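Local atomic coordinates of nickel-dependent hydrogenase large subunit (Allochromatium vinosum, PDB entry 3MYR), a protein that forms the large subunit of a heterodimeric nickel-iron hydrogenase, houses its Ni-Fe active centre and catalyses the oxidation of H2 with transfer of electrons to an acceptor. Residues L262-E276 with R415-R429. Sequence-based numbering, arbitrary orientation.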
loop_
_atom_site.group_PDB
_atom_site.type_symbol
_atom_site.label_atom_id
_atom_site.label_comp_id
_atom_site.label_asym_id
_atom_site.label_seq_id
_atom_site.Cartn_x
_atom_site.Cartn_y
_atom_site.Cartn_z
ATOM N N LEU B 262 6.520 21.338 7.673
ATOM C CA LEU B 262 6.229 22.710 8.079
ATOM C C LEU B 262 7.072 23.743 7.328
ATOM O O LEU B 262 6.503 24.724 6.859
ATOM C CB LEU B 262 6.329 22.936 9.612
ATOM C CG LEU B 262 5.460 22.009 10.497
ATOM C CD1 LEU B 262 5.681 22.287 12.030
ATOM C CD2 LEU B 262 3.997 22.067 10.165
ATOM N N ALA B 263 8.389 23.526 7.200
ATOM C CA ALA B 263 9.269 24.451 6.478
ATOM C C ALA B 263 8.806 24.570 5.004
ATOM O O ALA B 263 8.739 25.675 4.482
ATOM C CB ALA B 263 10.728 23.999 6.516
ATOM N N ILE B 264 8.491 23.447 4.358
ATOM C CA ILE B 264 8.033 23.468 2.931
ATOM C C ILE B 264 6.669 24.156 2.765
ATOM O O ILE B 264 6.513 25.030 1.893
ATOM C CB ILE B 264 8.051 22.062 2.302
ATOM C CG1 ILE B 264 9.511 21.670 2.050
ATOM C CG2 ILE B 264 7.298 21.999 0.935
ATOM C CD1 ILE B 264 9.717 20.174 1.783
ATOM N N ALA B 265 5.739 23.892 3.698
ATOM C CA ALA B 265 4.426 24.532 3.674
ATOM C C ALA B 265 4.488 26.075 3.617
ATOM O O ALA B 265 3.605 26.721 3.027
ATOM C CB ALA B 265 3.624 24.095 4.928
ATOM N N GLY B 266 5.464 26.679 4.307
ATOM C CA GLY B 266 5.587 28.123 4.404
ATOM C C GLY B 266 5.703 28.768 3.018
ATOM O O GLY B 266 5.370 29.952 2.861
ATOM N N PHE B 267 6.179 28.021 2.005
ATOM C CA PHE B 267 6.333 28.562 0.635
ATOM C C PHE B 267 5.102 28.287 -0.249
ATOM O O PHE B 267 5.062 28.707 -1.386
ATOM C CB PHE B 267 7.605 27.976 -0.035
ATOM C CG PHE B 267 8.918 28.540 0.550
ATOM C CD1 PHE B 267 9.497 27.969 1.674
ATOM C CD2 PHE B 267 9.547 29.653 -0.038
ATOM C CE1 PHE B 267 10.699 28.490 2.207
ATOM C CE2 PHE B 267 10.753 30.196 0.514
ATOM C CZ PHE B 267 11.296 29.611 1.623
ATOM N N TYR B 268 4.104 27.592 0.282
ATOM C CA TYR B 268 2.972 27.137 -0.528
ATOM C C TYR B 268 1.592 27.383 0.156
ATOM O O TYR B 268 0.660 26.591 0.020
ATOM C CB TYR B 268 3.152 25.632 -0.799
ATOM C CG TYR B 268 4.303 25.347 -1.765
ATOM C CD1 TYR B 268 5.464 24.740 -1.313
ATOM C CD2 TYR B 268 4.233 25.745 -3.117
ATOM C CE1 TYR B 268 6.506 24.484 -2.185
ATOM C CE2 TYR B 268 5.279 25.508 -3.998
ATOM C CZ TYR B 268 6.401 24.851 -3.534
ATOM O OH TYR B 268 7.449 24.507 -4.388
ATOM N N LYS B 269 1.483 28.505 0.849
ATOM C CA LYS B 269 0.403 28.787 1.751
ATOM C C LYS B 269 -0.849 28.978 0.924
ATOM O O LYS B 269 -1.932 28.655 1.411
ATOM C CB LYS B 269 0.681 30.078 2.540
ATOM C CG LYS B 269 1.666 29.877 3.743
ATOM C CD LYS B 269 2.035 31.301 4.291
ATOM C CE LYS B 269 3.075 31.220 5.374
ATOM N NZ LYS B 269 3.149 32.485 6.187
ATOM N N ASP B 270 -0.713 29.447 -0.318
ATOM C CA ASP B 270 -1.885 29.554 -1.217
ATOM C C ASP B 270 -2.492 28.147 -1.558
ATOM O O ASP B 270 -3.672 28.046 -1.942
ATOM C CB ASP B 270 -1.544 30.301 -2.522
ATOM C CG ASP B 270 -0.425 29.613 -3.300
ATOM O OD1 ASP B 270 -0.617 29.254 -4.490
ATOM O OD2 ASP B 270 0.648 29.354 -2.698
ATOM N N TRP B 271 -1.745 27.070 -1.322
ATOM C CA TRP B 271 -2.290 25.703 -1.521
ATOM C C TRP B 271 -3.175 25.364 -0.333
ATOM O O TRP B 271 -3.737 24.263 -0.247
ATOM C CB TRP B 271 -1.148 24.659 -1.749
ATOM C CG TRP B 271 -0.693 24.798 -3.189
ATOM C CD1 TRP B 271 0.144 25.757 -3.691
ATOM C CD2 TRP B 271 -1.210 24.079 -4.318
ATOM N NE1 TRP B 271 0.224 25.645 -5.067
ATOM C CE2 TRP B 271 -0.588 24.630 -5.485
ATOM C CE3 TRP B 271 -2.127 23.003 -4.461
ATOM C CZ2 TRP B 271 -0.885 24.182 -6.792
ATOM C CZ3 TRP B 271 -2.352 22.495 -5.722
ATOM C CH2 TRP B 271 -1.758 23.112 -6.897
ATOM N N GLY B 272 -3.252 26.300 0.601
ATOM C CA GLY B 272 -4.226 26.189 1.690
ATOM C C GLY B 272 -5.565 26.773 1.244
ATOM O O GLY B 272 -6.508 26.837 2.028
ATOM N N GLU B 273 -5.699 27.125 -0.038
ATOM C CA GLU B 273 -6.941 27.750 -0.508
ATOM C C GLU B 273 -7.553 26.997 -1.642
ATOM O O GLU B 273 -8.507 27.511 -2.294
ATOM C CB GLU B 273 -6.697 29.218 -0.951
ATOM C CG GLU B 273 -6.078 30.084 0.188
ATOM C CD GLU B 273 -5.744 31.513 -0.293
ATOM O OE1 GLU B 273 -6.662 32.125 -0.893
ATOM O OE2 GLU B 273 -4.593 32.015 -0.057
ATOM N N ARG B 274 -7.030 25.817 -1.944
ATOM C CA ARG B 274 -7.636 25.036 -3.000
ATOM C C ARG B 274 -7.637 23.571 -2.617
ATOM O O ARG B 274 -6.852 23.165 -1.745
ATOM C CB ARG B 274 -6.906 25.265 -4.376
ATOM C CG ARG B 274 -5.440 24.897 -4.434
ATOM C CD ARG B 274 -4.780 25.258 -5.805
ATOM N NE ARG B 274 -4.878 26.704 -6.048
ATOM C CZ ARG B 274 -3.930 27.567 -5.670
ATOM N NH1 ARG B 274 -2.764 27.120 -5.136
ATOM N NH2 ARG B 274 -4.101 28.853 -5.880
ATOM N N GLY B 275 -8.408 22.773 -3.347
ATOM C CA GLY B 275 -8.241 21.306 -3.318
ATOM C C GLY B 275 -9.085 20.616 -2.242
ATOM O O GLY B 275 -8.741 19.534 -1.735
ATOM N N GLU B 276 -10.201 21.228 -1.871
ATOM C CA GLU B 276 -11.156 20.532 -0.973
ATOM C C GLU B 276 -12.590 20.981 -1.313
ATOM O O GLU B 276 -13.041 22.037 -0.869
ATOM C CB GLU B 276 -10.829 20.750 0.521
ATOM C CG GLU B 276 -11.471 19.690 1.467
ATOM C CD GLU B 276 -13.038 19.859 1.584
ATOM O OE1 GLU B 276 -13.803 19.046 1.008
ATOM O OE2 GLU B 276 -13.495 20.804 2.250
ATOM N N ARG B 415 2.026 29.060 13.153
ATOM C CA ARG B 415 3.316 29.211 12.516
ATOM C C ARG B 415 3.152 29.698 11.082
ATOM O O ARG B 415 3.977 30.419 10.609
ATOM C CB ARG B 415 4.050 27.875 12.402
ATOM C CG ARG B 415 4.413 27.241 13.701
ATOM C CD ARG B 415 5.362 26.064 13.395
ATOM N NE ARG B 415 6.588 26.573 12.767
ATOM C CZ ARG B 415 7.817 26.232 13.159
ATOM N NH1 ARG B 415 7.969 25.343 14.137
ATOM N NH2 ARG B 415 8.882 26.763 12.558
ATOM N N LEU B 416 2.162 29.179 10.360
ATOM C CA LEU B 416 1.957 29.489 8.945
ATOM C C LEU B 416 1.198 30.776 8.776
ATOM O O LEU B 416 1.034 31.254 7.652
ATOM C CB LEU B 416 1.198 28.348 8.265
ATOM C CG LEU B 416 2.103 27.098 8.283
ATOM C CD1 LEU B 416 1.351 25.893 7.825
ATOM C CD2 LEU B 416 3.394 27.322 7.374
ATOM N N ASP B 417 0.679 31.283 9.898
ATOM C CA ASP B 417 -0.248 32.412 9.927
ATOM C C ASP B 417 -1.484 32.128 9.071
ATOM O O ASP B 417 -1.803 32.885 8.188
ATOM C CB ASP B 417 0.480 33.714 9.479
ATOM C CG ASP B 417 -0.397 34.977 9.663
ATOM O OD1 ASP B 417 -1.236 34.999 10.617
ATOM O OD2 ASP B 417 -0.330 35.910 8.805
ATOM N N LEU B 418 -2.165 31.005 9.286
ATOM C CA LEU B 418 -3.313 30.676 8.448
ATOM C C LEU B 418 -4.537 30.514 9.346
ATOM O O LEU B 418 -4.410 30.129 10.500
ATOM C CB LEU B 418 -3.057 29.355 7.707
ATOM C CG LEU B 418 -1.997 29.375 6.599
ATOM C CD1 LEU B 418 -1.708 27.949 6.193
ATOM C CD2 LEU B 418 -2.449 30.249 5.373
ATOM N N PRO B 419 -5.724 30.718 8.794
ATOM C CA PRO B 419 -6.937 30.525 9.579
ATOM C C PRO B 419 -7.385 29.031 9.527
ATOM O O PRO B 419 -6.881 28.238 8.706
ATOM C CB PRO B 419 -7.928 31.440 8.854
ATOM C CG PRO B 419 -7.511 31.281 7.370
ATOM C CD PRO B 419 -6.019 31.085 7.386
ATOM N N VAL B 420 -8.320 28.663 10.388
ATOM C CA VAL B 420 -8.789 27.285 10.491
ATOM C C VAL B 420 -9.313 26.807 9.137
ATOM O O VAL B 420 -9.207 25.639 8.776
ATOM C CB VAL B 420 -9.925 27.145 11.566
ATOM C CG1 VAL B 420 -10.470 25.714 11.555
ATOM C CG2 VAL B 420 -9.364 27.443 12.954
ATOM N N ASP B 421 -9.869 27.695 8.349
ATOM C CA ASP B 421 -10.334 27.195 7.093
ATOM C C ASP B 421 -9.270 26.803 6.043
ATOM O O ASP B 421 -9.617 26.157 5.064
ATOM C CB ASP B 421 -11.511 28.006 6.526
ATOM C CG ASP B 421 -11.043 29.158 5.692
ATOM O OD1 ASP B 421 -10.821 30.233 6.312
ATOM O OD2 ASP B 421 -10.848 28.966 4.441
ATOM N N ALA B 422 -7.993 27.137 6.255
ATOM C CA ALA B 422 -6.919 26.575 5.443
ATOM C C ALA B 422 -6.711 25.066 5.691
ATOM O O ALA B 422 -6.078 24.398 4.894
ATOM C CB ALA B 422 -5.592 27.354 5.649
ATOM N N LEU B 423 -7.306 24.496 6.727
ATOM C CA LEU B 423 -7.259 23.011 6.861
ATOM C C LEU B 423 -7.952 22.335 5.690
ATOM O O LEU B 423 -7.529 21.257 5.253
ATOM C CB LEU B 423 -7.939 22.553 8.151
ATOM C CG LEU B 423 -7.163 23.034 9.369
ATOM C CD1 LEU B 423 -7.893 22.682 10.665
ATOM C CD2 LEU B 423 -5.799 22.388 9.347
ATOM N N TYR B 424 -9.012 22.972 5.175
ATOM C CA TYR B 424 -9.842 22.375 4.114
ATOM C C TYR B 424 -9.223 22.604 2.745
ATOM O O TYR B 424 -9.634 23.501 2.011
ATOM C CB TYR B 424 -11.214 22.982 4.168
ATOM C CG TYR B 424 -11.855 22.740 5.503
ATOM C CD1 TYR B 424 -11.924 23.751 6.458
ATOM C CD2 TYR B 424 -12.447 21.524 5.794
ATOM C CE1 TYR B 424 -12.565 23.553 7.681
ATOM C CE2 TYR B 424 -13.145 21.336 6.989
ATOM C CZ TYR B 424 -13.149 22.309 7.942
ATOM O OH TYR B 424 -13.824 22.082 9.114
ATOM N N SER B 425 -8.134 21.884 2.478
ATOM C CA SER B 425 -7.308 22.219 1.335
ATOM C C SER B 425 -6.252 21.140 1.099
ATOM O O SER B 425 -6.018 20.295 1.951
ATOM C CB SER B 425 -6.622 23.559 1.588
ATOM O OG SER B 425 -5.546 23.413 2.520
ATOM N N THR B 426 -5.595 21.198 -0.042
ATOM C CA THR B 426 -4.500 20.335 -0.361
ATOM C C THR B 426 -3.373 20.494 0.672
ATOM O O THR B 426 -2.790 19.501 1.137
ATOM C CB THR B 426 -3.994 20.726 -1.760
ATOM O OG1 THR B 426 -4.974 20.362 -2.734
ATOM C CG2 THR B 426 -2.594 20.098 -2.088
ATOM N N LEU B 427 -3.075 21.737 1.053
ATOM C CA LEU B 427 -2.051 21.930 2.086
ATOM C C LEU B 427 -2.507 21.305 3.409
ATOM O O LEU B 427 -1.687 20.765 4.110
ATOM C CB LEU B 427 -1.863 23.401 2.395
ATOM C CG LEU B 427 -0.455 23.951 2.636
ATOM C CD1 LEU B 427 -0.363 25.294 3.417
ATOM C CD2 LEU B 427 0.613 23.050 3.050
ATOM N N GLY B 428 -3.741 21.589 3.836
ATOM C CA GLY B 428 -4.164 21.130 5.158
ATOM C C GLY B 428 -4.155 19.587 5.228
ATOM O O GLY B 428 -3.830 19.001 6.232
ATOM N N ARG B 429 -4.477 18.930 4.127
ATOM C CA ARG B 429 -4.539 17.469 4.077
ATOM C C ARG B 429 -3.110 16.941 4.260
ATOM O O ARG B 429 -2.898 15.984 4.977
ATOM C CB ARG B 429 -5.060 17.070 2.688
ATOM C CG ARG B 429 -5.437 15.647 2.478
ATOM C CD ARG B 429 -6.066 15.454 1.080
ATOM N NE ARG B 429 -7.379 16.114 0.999
ATOM C CZ ARG B 429 -7.705 17.129 0.190
ATOM N NH1 ARG B 429 -6.836 17.672 -0.680
ATOM N NH2 ARG B 429 -8.931 17.635 0.251
HETATM O O HOH W 1 4.500 32.228 8.564
#
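The chain leaving helix 236-265 runs in the same direction as the loop that joins helix 403-416 to helix 426-456, G266 by L416, G272 by A422 (CA atoms 4.6 Å apart) and E276 by S425. The principle is that a helix end, whose last carbonyls and first amides lack partners within the helix, borrows them from a neighbouring loop. At the C-terminal end of helix 403-416, closed by a Schellman motif at D417, the extended chain of K269 carries NZ to L416 O (2.9 Å), meeting it from above the carbonyl plane; a water joins the same ammonium to R415 O. S425 is the N-cap of helix 426-456: OG accepts from G428 N and bonds A422 O at 2.6 Å, a position between its own N and carbonyl carbon (chi1 75°) that also brings it against G272 CA. The next amides turn to the other segment, T426 N to R274 O in the carbonyl plane and L427 N to W271 O from above it. One turn on, R429 reaches G275 O end-on, NH1 at 2.9 Å and NH2 at 2.8 Å, with the oxygen in the guanidinium plane, while E387 forms a salt bridge with its NE. A leucine in its place would probably leave G275 O without both donors and E387 without this salt-bridge partner. The contact lies away from the metal sites, the R429 side chain about 12 Å from the Ni-Fe centre. Apolar packing fills the middle: L427 sends CD2 to A265 CB (3.7 Å) and lays CD1 near K269 CA, as L416 CD2 settles over G266. The W271 ring lies alongside T426, CE3 to CG2 3.8 Å, and its indole also leans on helix 543-551, where T548 OG1 is hydrogen-bonded to T426 OG1.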